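Local structure of probable N-glycosylase/DNA lyase (Thermotoga maritima, 3N0U) at residues E14-L17 and K18-R22. The protein is a probable N-glycosylase/DNA lyase of the 8-oxoguanine DNA glycosylase family, a mainly helical protein without strands that belongs to the helix-hairpin-helix superfamily. Sequence-based numbering, arbitrary orientation.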
loop_
_atom_site.group_PDB
_atom_site.type_symbol
_atom_site.label_atom_id
_atom_site.label_comp_id
_atom_site.label_asym_id
_atom_site.label_seq_id
_atom_site.Cartn_x
_atom_site.Cartn_y
_atom_site.Cartn_z
ATOM N N GLU A 14 -11.050 -21.162 -8.390
ATOM C CA GLU A 14 -10.956 -22.180 -7.345
ATOM C C GLU A 14 -9.505 -22.606 -7.157
ATOM O O GLU A 14 -9.071 -22.873 -6.038
ATOM C CB GLU A 14 -11.857 -23.398 -7.627
ATOM C CG GLU A 14 -11.762 -24.525 -6.549
ATOM C CD GLU A 14 -12.334 -24.142 -5.177
ATOM O OE1 GLU A 14 -12.900 -23.036 -5.050
ATOM O OE2 GLU A 14 -12.227 -24.958 -4.221
ATOM N N GLU A 15 -8.746 -22.649 -8.244
ATOM C CA GLU A 15 -7.340 -23.009 -8.159
ATOM C C GLU A 15 -6.581 -21.997 -7.284
ATOM O O GLU A 15 -5.755 -22.365 -6.438
ATOM C CB GLU A 15 -6.732 -23.083 -9.563
ATOM C CG GLU A 15 -5.274 -23.516 -9.578
ATOM C CD GLU A 15 -4.709 -23.659 -10.986
ATOM O OE1 GLU A 15 -5.453 -24.088 -11.897
ATOM O OE2 GLU A 15 -3.515 -23.340 -11.179
ATOM N N LEU A 16 -6.874 -20.721 -7.469
ATOM C CA LEU A 16 -6.268 -19.678 -6.646
ATOM C C LEU A 16 -6.658 -19.847 -5.187
ATOM O O LEU A 16 -5.802 -19.786 -4.306
ATOM C CB LEU A 16 -6.669 -18.288 -7.138
ATOM C CG LEU A 16 -6.167 -17.112 -6.290
ATOM C CD1 LEU A 16 -4.636 -17.051 -6.203
ATOM C CD2 LEU A 16 -6.706 -15.816 -6.856
ATOM N N LEU A 17 -7.944 -20.044 -4.916
ATOM C CA LEU A 17 -8.380 -20.214 -3.537
ATOM C C LEU A 17 -7.747 -21.443 -2.902
ATOM O O LEU A 17 -7.370 -21.405 -1.745
ATOM C CB LEU A 17 -9.897 -20.269 -3.441
ATOM C CG LEU A 17 -10.567 -18.924 -3.732
ATOM C CD1 LEU A 17 -12.064 -19.103 -3.926
ATOM C CD2 LEU A 17 -10.293 -17.928 -2.601
ATOM N N LYS A 18 -7.587 -22.524 -3.655
ATOM C CA LYS A 18 -6.990 -23.721 -3.079
ATOM C C LYS A 18 -5.533 -23.494 -2.728
ATOM O O LYS A 18 -5.070 -23.932 -1.670
ATOM C CB LYS A 18 -7.128 -24.914 -4.024
ATOM C CG LYS A 18 -8.561 -25.430 -4.104
ATOM C CD LYS A 18 -8.747 -26.481 -5.186
ATOM C CE LYS A 18 -7.839 -27.673 -4.964
ATOM N NZ LYS A 18 -8.101 -28.744 -5.965
ATOM N N GLU A 19 -4.804 -22.791 -3.591
ATOM C CA GLU A 19 -3.404 -22.534 -3.309
ATOM C C GLU A 19 -3.264 -21.618 -2.106
ATOM O O GLU A 19 -2.377 -21.823 -1.278
ATOM C CB GLU A 19 -2.702 -21.913 -4.503
ATOM C CG GLU A 19 -1.241 -21.546 -4.202
ATOM C CD GLU A 19 -0.384 -22.723 -3.667
ATOM O OE1 GLU A 19 -0.664 -23.907 -3.991
ATOM O OE2 GLU A 19 0.583 -22.453 -2.919
ATOM N N LEU A 20 -4.142 -20.627 -1.996
ATOM C CA LEU A 20 -4.115 -19.748 -0.845
ATOM C C LEU A 20 -4.428 -20.530 0.423
ATOM O O LEU A 20 -3.821 -20.287 1.464
ATOM C CB LEU A 20 -5.100 -18.596 -0.996
ATOM C CG LEU A 20 -4.707 -17.499 -1.981
ATOM C CD1 LEU A 20 -5.933 -16.695 -2.379
ATOM C CD2 LEU A 20 -3.631 -16.584 -1.380
ATOM N N GLU A 21 -5.371 -21.456 0.361
ATOM C CA GLU A 21 -5.662 -22.260 1.531
ATOM C C GLU A 21 -4.473 -23.104 1.956
ATOM O O GLU A 21 -4.284 -23.327 3.134
ATOM C CB GLU A 21 -6.882 -23.146 1.327
ATOM C CG GLU A 21 -8.186 -22.381 1.082
ATOM C CD GLU A 21 -8.755 -21.657 2.284
ATOM O OE1 GLU A 21 -8.056 -21.504 3.300
ATOM O OE2 GLU A 21 -9.927 -21.208 2.198
ATOM N N ARG A 22 -3.651 -23.546 1.001
ATOM C CA ARG A 22 -2.501 -24.360 1.354
ATOM C C ARG A 22 -1.409 -23.575 2.074
ATOM O O ARG A 22 -0.633 -24.163 2.836
ATOM C CB ARG A 22 -1.887 -25.016 0.122
ATOM C CG ARG A 22 -2.750 -26.055 -0.566
ATOM C CD ARG A 22 -1.999 -26.630 -1.765
ATOM N NE ARG A 22 -2.863 -27.435 -2.620
ATOM C CZ ARG A 22 -3.317 -27.056 -3.815
ATOM N NH1 ARG A 22 -2.975 -25.879 -4.329
ATOM N NH2 ARG A 22 -4.106 -27.870 -4.508
HETATM O O HOH W 1 -4.321 -24.726 -6.779
#
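K18 lies along the carbonyl of E14, one turn back on the same helix. Its CB sits 3.5 Å from E14 O, the oxygen that also takes the bond from K18 N, 2.8 Å away. With chi1 at -72°, CG falls beside the lysine's own backbone N, which brings it 3.2 Å from E14 O and 3.7 Å from E14 OE2. CD meets E14 CG at 3.8 Å, the two side chains crossing at about a right angle. A bend at chi3 (59°) then turns CE away, and NZ stops 5.9 Å from E14 OE2, too far for a salt bridge, though the opposite charges may still attract. This is the start of helix 13-44, first of the helical fold, where the N-H groups of K18, E19, L20 and E21 donate to the carbonyl oxygens of E14, E15, L16 and L17 in alpha-helical pattern. The inward face is greasy: L20 CD1 rests 3.9 Å from L16 CG, and both leucines pack on L212 of helix 202-214, while L17 and L20 reach F198 of helix 181-198. A water donates to E15 O and accepts from R22 NH1 at the guanidinium edge. That same NH1 forms a salt bridge with E19 OE1 (3.1 Å) on the anti side, 24° out of the carboxylate plane.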